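Local atomic coordinates of metallo-beta-lactamase (Serratia marcescens, PDB entry 5AXO), a protein that hydrolyses beta-lactam antibiotics with zinc ions held in its active site, as a subclass B3 metallo-beta-lactamase. Residues Y67-H72 with E133-G138; N219-R224 with S234-N239. All coordinates share one frame; numbering follows the deposited sequence.

Interaction 1: Y67-H72 with E133-G138; sequences YILSTH and ELVKLG. With NA (sodium ion), chain K; ZN (zinc ion), chain B.
Tyr67 and Val135 meet between the two sheets of the alpha-beta/beta-alpha sandwich of the metallo-beta-lactamase fold: strand 65-69 is an inner strand of one sheet, strand 134-137 an outermost strand of the other. The two short strand segments run at 150° to each other with axes 10.0 Å apart, so the gap is filled mainly by side chains, and no hydrogen bond crosses it. The tight part is a CH-pi contact. Val135 CG1 lies over one face of the Tyr67 ring, 4.2 Å from its centroid and shifted toward the rim on the CD2-CE2 side. The same methyl, placed opposite the backbone N by chi1 of 176°, also faces Leu69, whose CD2 is 4.4 Å from Val135 CG1. Leu93 of strand 91-95 packs against all three side chains, and Leu69 and Val135 are buried.

The looser side lies toward Lys136 and Leu137. Lys136, exposed, sets out away from Tyr67 at its CB and meets the ring through its backbone, Lys136 O lying 3.8 Å from Tyr67 CE2, while Leu137 CD1 approaches the same ring carbon obliquely at 4.4 Å. Beyond Leu69 the chain leaves this packing. Ser70 O and Thr71 O bind a sodium ion, and farther on, in the active site, His72, hydrogen-bonded through ND1 to Asp174, joins His74 and His150 around zinc, with NE2 2.0 Å from the metal.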
loop_
_atom_site.group_PDB
_atom_site.type_symbol
_atom_site.label_atom_id
_atom_site.label_comp_id
_atom_site.label_asym_id
_atom_site.label_seq_id
_atom_site.Cartn_x
_atom_site.Cartn_y
_atom_site.Cartn_z
ATOM N N TYR A 67 -10.652 1.776 10.095
ATOM C CA TYR A 67 -9.899 2.657 9.201
ATOM C C TYR A 67 -9.514 1.848 7.971
ATOM O O TYR A 67 -9.167 0.672 8.076
ATOM C CB TYR A 67 -8.646 3.234 9.851
ATOM C CG TYR A 67 -8.883 4.248 10.940
ATOM C CD1 TYR A 67 -9.392 5.486 10.634
ATOM C CD2 TYR A 67 -8.608 3.964 12.251
ATOM C CE1 TYR A 67 -9.581 6.442 11.610
ATOM C CE2 TYR A 67 -8.887 4.881 13.245
ATOM C CZ TYR A 67 -9.317 6.124 12.896
ATOM O OH TYR A 67 -9.517 7.115 13.864
ATOM N N ILE A 68 -9.503 2.528 6.829
ATOM C CA ILE A 68 -8.879 2.036 5.592
ATOM C C ILE A 68 -7.801 3.021 5.258
ATOM O O ILE A 68 -8.088 4.190 5.001
ATOM C CB ILE A 68 -9.856 1.927 4.440
ATOM C CG1 ILE A 68 -11.002 0.973 4.830
ATOM C CG2 ILE A 68 -9.162 1.459 3.158
ATOM C CD1 ILE A 68 -12.199 1.050 3.936
ATOM N N LEU A 69 -6.584 2.537 5.145
ATOM C CA LEU A 69 -5.412 3.352 4.855
ATOM C C LEU A 69 -5.060 3.181 3.378
ATOM O O LEU A 69 -5.010 2.045 2.881
ATOM C CB LEU A 69 -4.226 2.919 5.720
ATOM C CG LEU A 69 -4.492 2.810 7.215
ATOM C CD1 LEU A 69 -3.197 2.442 7.914
ATOM C CD2 LEU A 69 -5.138 4.047 7.810
ATOM N N SER A 70 -4.832 4.266 2.663
ATOM C CA SER A 70 -4.521 4.205 1.247
ATOM C C SER A 70 -3.037 4.478 1.033
ATOM O O SER A 70 -2.530 5.492 1.552
ATOM C CB SER A 70 -5.312 5.290 0.514
ATOM O OG SER A 70 -4.954 5.376 -0.856
ATOM N N THR A 71 -2.342 3.607 0.333
ATOM C CA THR A 71 -1.047 3.940 -0.184
ATOM C C THR A 71 -1.096 5.035 -1.232
ATOM O O THR A 71 -0.544 6.151 -1.008
ATOM C CB THR A 71 -0.320 2.712 -0.755
ATOM O OG1 THR A 71 -1.119 2.112 -1.748
ATOM C CG2 THR A 71 0.094 1.718 0.312
ATOM N N HIS A 72 -1.718 4.763 -2.370
ATOM C CA HIS A 72 -1.953 5.833 -3.319
ATOM C C HIS A 72 -3.146 5.547 -4.200
ATOM O O HIS A 72 -3.710 4.449 -4.253
ATOM C CB HIS A 72 -0.671 6.047 -4.174
ATOM C CG HIS A 72 -0.435 4.985 -5.216
ATOM N ND1 HIS A 72 0.358 3.887 -4.974
ATOM C CD2 HIS A 72 -0.852 4.861 -6.501
ATOM C CE1 HIS A 72 0.398 3.123 -6.056
ATOM N NE2 HIS A 72 -0.312 3.696 -7.005
ATOM N N GLU A 133 2.561 11.083 11.026
ATOM C CA GLU A 133 1.374 11.001 11.894
ATOM C C GLU A 133 1.033 9.575 12.315
ATOM O O GLU A 133 1.150 8.634 11.509
ATOM C CB GLU A 133 0.199 11.657 11.213
ATOM C CG GLU A 133 -1.097 11.669 11.992
ATOM C CD GLU A 133 -2.191 12.431 11.305
ATOM O OE1 GLU A 133 -1.881 13.361 10.521
ATOM O OE2 GLU A 133 -3.351 12.092 11.518
ATOM N N LEU A 134 0.645 9.392 13.567
ATOM C CA LEU A 134 0.153 8.105 14.067
ATOM C C LEU A 134 -1.330 7.939 13.989
ATOM O O LEU A 134 -2.086 8.865 14.349
ATOM C CB LEU A 134 0.520 7.936 15.549
ATOM C CG LEU A 134 1.932 7.517 15.814
ATOM C CD1 LEU A 134 2.205 6.115 15.285
ATOM C CD2 LEU A 134 2.906 8.526 15.228
ATOM N N VAL A 135 -1.767 6.790 13.479
ATOM C CA VAL A 135 -3.158 6.375 13.442
ATOM C C VAL A 135 -3.345 5.312 14.509
ATOM O O VAL A 135 -2.562 4.330 14.539
ATOM C CB VAL A 135 -3.476 5.800 12.058
ATOM C CG1 VAL A 135 -4.905 5.265 12.020
ATOM C CG2 VAL A 135 -3.214 6.853 10.992
ATOM N N LYS A 136 -4.206 5.583 15.491
ATOM C CA LYS A 136 -4.390 4.726 16.631
ATOM C C LYS A 136 -5.785 4.141 16.651
ATOM O O LYS A 136 -6.772 4.820 16.380
ATOM C CB LYS A 136 -4.138 5.486 17.928
ATOM C CG LYS A 136 -2.696 5.943 18.095
ATOM C CD LYS A 136 -2.550 6.845 19.319
ATOM C CE LYS A 136 -1.129 6.793 19.861
ATOM N NZ LYS A 136 -0.858 7.885 20.837
ATOM N N LEU A 137 -5.864 2.867 16.991
ATOM C CA LEU A 137 -7.135 2.200 17.211
ATOM C C LEU A 137 -6.954 1.110 18.213
ATOM O O LEU A 137 -6.234 0.154 17.971
ATOM C CB LEU A 137 -7.614 1.611 15.886
ATOM C CG LEU A 137 -8.936 0.903 15.972
ATOM C CD1 LEU A 137 -10.034 1.927 16.248
ATOM C CD2 LEU A 137 -9.198 0.120 14.696
ATOM N N GLY A 138 -7.490 1.304 19.429
ATOM C CA GLY A 138 -7.191 0.381 20.519
ATOM C C GLY A 138 -5.703 0.247 20.646
ATOM O O GLY A 138 -4.992 1.242 20.837
HETATM NA NA NA K . -2.129 8.098 0.618
HETATM ZN ZN ZN B . -0.067 3.434 -9.001
HETATM O O HOH W 1 -3.794 7.831 -1.593
HETATM O O HOH W 2 -0.547 1.781 -9.579
#

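Interaction 2: N219-R224 with S234-N239; sequences NDMWTR and SAYVDN. With NA (sodium ion), chain J.
The Arg224 guanidinium is held chiefly at its edges, where Ala235 O, Asp238 OD2 and Asn219 O lie in or near its plane; the oxygen of a water lies over the centre of one face, 4.3 Å above the guanidinium plane. That water joins the segments, accepting from Asn219 ND2 and donating to Tyr236 O and Asp238 O. The Tyr236 ring is met obliquely by Met221 SD, 3.9 Å from Tyr236 CE1 in a Met-aromatic contact, and by Arg224 CB.

Arg224 stretches from CG to NE in an extended chain whose methylenes run beside Ala235 O, and then turns its guanidinium (chi4 -77°) to use all three nitrogens. NH1 donates to Ala235 O at 3.0 Å with an N-H...O angle of 158°. NH2 forms a salt bridge to the anti lone pair of Asp238 OD2, 2.9 Å away, although the carboxylate plane is turned 51° from the guanidinium. Within its own segment, Arg224 grips Asn219 side-on: NE reaches Asn219 O at 2.9 Å, in the guanidinium plane, and NH2 reaches Asn219 OD1 at 3.0 Å, tilted from it. Four bonds thus fix the rotation of a buried charge that the Asp238 carboxylate probably balances. Packing is close beside it, the Ala235 methyl (CB) lying 3.3 Å from Arg224 O.

The loop between helices 221-231 and 241-260, which includes the 3-10 residues 234-236, folds back onto the first turn of helix 221-231. Asn219 ND2 bonds to Ala211 O of strand 210-213, Asp238 OD1 accepts a hydrogen bond from Gly240 N, and Met221 and Tyr236 both pack on Ile14 of strand 12-15.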
loop_
_atom_site.group_PDB
_atom_site.type_symbol
_atom_site.label_atom_id
_atom_site.label_comp_id
_atom_site.label_asym_id
_atom_site.label_seq_id
_atom_site.Cartn_x
_atom_site.Cartn_y
_atom_site.Cartn_z
ATOM N N ASN A 219 8.464 -7.437 -3.512
ATOM C CA ASN A 219 9.304 -8.083 -2.509
ATOM C C ASN A 219 9.033 -9.596 -2.491
ATOM O O ASN A 219 9.070 -10.245 -1.443
ATOM C CB ASN A 219 9.103 -7.469 -1.120
ATOM C CG ASN A 219 10.095 -8.017 -0.106
ATOM O OD1 ASN A 219 11.246 -8.362 -0.443
ATOM N ND2 ASN A 219 9.668 -8.099 1.164
ATOM N N ASP A 220 8.812 -10.151 -3.664
ATOM C CA ASP A 220 8.756 -11.607 -3.859
ATOM C C ASP A 220 7.798 -12.315 -2.893
ATOM O O ASP A 220 8.074 -13.425 -2.410
ATOM C CB ASP A 220 10.164 -12.190 -3.816
ATOM C CG ASP A 220 11.102 -11.457 -4.731
ATOM O OD1 ASP A 220 10.684 -11.147 -5.850
ATOM O OD2 ASP A 220 12.306 -11.495 -4.413
ATOM N N MET A 221 6.623 -11.739 -2.696
ATOM C CA MET A 221 5.627 -12.333 -1.791
ATOM C C MET A 221 5.346 -13.786 -2.034
ATOM O O MET A 221 5.222 -14.552 -1.087
ATOM C CB MET A 221 4.335 -11.572 -1.835
ATOM C CG MET A 221 3.263 -12.116 -0.895
ATOM S SD MET A 221 3.567 -11.974 0.860
ATOM C CE MET A 221 3.345 -10.216 1.068
ATOM N N TRP A 222 5.189 -14.169 -3.283
ATOM C CA TRP A 222 4.711 -15.534 -3.539
ATOM C C TRP A 222 5.822 -16.564 -3.345
ATOM O O TRP A 222 5.577 -17.665 -2.861
ATOM C CB TRP A 222 4.026 -15.613 -4.902
ATOM C CG TRP A 222 3.014 -14.522 -5.000
ATOM C CD1 TRP A 222 3.016 -13.465 -5.876
ATOM C CD2 TRP A 222 1.917 -14.281 -4.098
ATOM N NE1 TRP A 222 2.000 -12.576 -5.556
ATOM C CE2 TRP A 222 1.348 -13.036 -4.447
ATOM C CE3 TRP A 222 1.411 -14.962 -2.983
ATOM C CZ2 TRP A 222 0.265 -12.502 -3.767
ATOM C CZ3 TRP A 222 0.338 -14.441 -2.310
ATOM C CH2 TRP A 222 -0.216 -13.201 -2.691
ATOM N N THR A 223 7.036 -16.236 -3.737
ATOM C CA THR A 223 8.186 -17.033 -3.404
ATOM C C THR A 223 8.329 -17.137 -1.880
ATOM O O THR A 223 8.597 -18.237 -1.344
ATOM C CB THR A 223 9.467 -16.449 -4.017
ATOM O OG1 THR A 223 9.326 -16.455 -5.447
ATOM C CG2 THR A 223 10.666 -17.287 -3.604
ATOM N N ARG A 224 8.193 -16.033 -1.152
ATOM C CA ARG A 224 8.264 -16.063 0.297
ATOM C C ARG A 224 7.184 -16.965 0.890
ATOM O O ARG A 224 7.478 -17.703 1.845
ATOM C CB ARG A 224 8.221 -14.661 0.884
ATOM C CG ARG A 224 9.448 -13.833 0.543
ATOM C CD ARG A 224 9.316 -12.442 1.123
ATOM N NE ARG A 224 10.401 -11.558 0.750
ATOM C CZ ARG A 224 11.611 -11.597 1.310
ATOM N NH1 ARG A 224 11.892 -12.410 2.318
ATOM N NH2 ARG A 224 12.536 -10.740 0.940
ATOM N N SER A 234 9.242 -16.712 9.288
ATOM C CA SER A 234 10.554 -16.160 9.041
ATOM C C SER A 234 10.785 -15.880 7.545
ATOM O O SER A 234 11.621 -15.058 7.208
ATOM C CB SER A 234 11.676 -17.071 9.554
ATOM O OG SER A 234 11.628 -18.377 9.035
ATOM N N ALA A 235 10.149 -16.651 6.666
ATOM C CA ALA A 235 10.281 -16.452 5.207
ATOM C C ALA A 235 9.915 -15.045 4.779
ATOM O O ALA A 235 10.393 -14.596 3.732
ATOM C CB ALA A 235 9.466 -17.459 4.435
ATOM N N TYR A 236 9.022 -14.367 5.507
ATOM C CA TYR A 236 8.591 -12.993 5.142
ATOM C C TYR A 236 9.586 -11.970 5.642
ATOM O O TYR A 236 9.525 -10.811 5.235
ATOM C CB TYR A 236 7.204 -12.691 5.670
ATOM C CG TYR A 236 6.183 -13.666 5.165
ATOM C CD1 TYR A 236 5.811 -13.703 3.840
ATOM C CD2 TYR A 236 5.544 -14.525 6.037
ATOM C CE1 TYR A 236 4.881 -14.631 3.376
ATOM C CE2 TYR A 236 4.653 -15.452 5.594
ATOM C CZ TYR A 236 4.281 -15.495 4.264
ATOM O OH TYR A 236 3.400 -16.459 3.803
ATOM N N VAL A 237 10.450 -12.363 6.576
ATOM C CA VAL A 237 11.333 -11.466 7.265
ATOM C C VAL A 237 12.608 -11.313 6.441
ATOM O O VAL A 237 13.260 -12.301 6.073
ATOM C CB VAL A 237 11.703 -12.028 8.672
ATOM C CG1 VAL A 237 12.783 -11.188 9.343
ATOM C CG2 VAL A 237 10.487 -12.075 9.563
ATOM N N ASP A 238 13.011 -10.080 6.240
ATOM C CA ASP A 238 14.208 -9.713 5.494
ATOM C C ASP A 238 14.399 -8.227 5.686
ATOM O O ASP A 238 13.668 -7.409 5.093
ATOM C CB ASP A 238 14.038 -10.062 3.994
ATOM C CG ASP A 238 15.184 -9.567 3.146
ATOM O OD1 ASP A 238 16.127 -8.917 3.619
ATOM O OD2 ASP A 238 15.072 -9.829 1.938
ATOM N N ASN A 239 15.283 -7.887 6.633
ATOM C CA ASN A 239 15.449 -6.505 7.038
ATOM C C ASN A 239 16.195 -5.629 6.036
ATOM O O ASN A 239 16.315 -4.435 6.246
ATOM C CB ASN A 239 16.007 -6.394 8.449
ATOM C CG ASN A 239 17.428 -6.820 8.540
ATOM O OD1 ASN A 239 18.081 -7.051 7.528
ATOM N ND2 ASN A 239 17.945 -6.884 9.764
HETATM NA NA NA J . 14.426 -15.005 7.885
HETATM O O HOH W 3 10.744 -8.457 4.151
HETATM O O HOH W 4 14.304 -14.588 10.327
#

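How the interactions relate
From the N terminus, the chain first builds most of one sheet and enters interaction 1 along strand 65-69. Sixty residues of helices, strands and loops follow before 133-138 closes this long loop, joining the first sheet to an outermost strand of the second. The chain then completes the second sheet, ending with strand 210-213, and opens interaction 2 at 219-224. Here the loop is short: nine residues, mostly helix, separate it from 234-239, and helix 241-260 follows. The contacts lie in series, neither nested nor crossed; the centres of interaction 1 and interaction 2 are about 23 Å apart. One ties sheet to sheet; the other ties a helix start to the loop beyond its end.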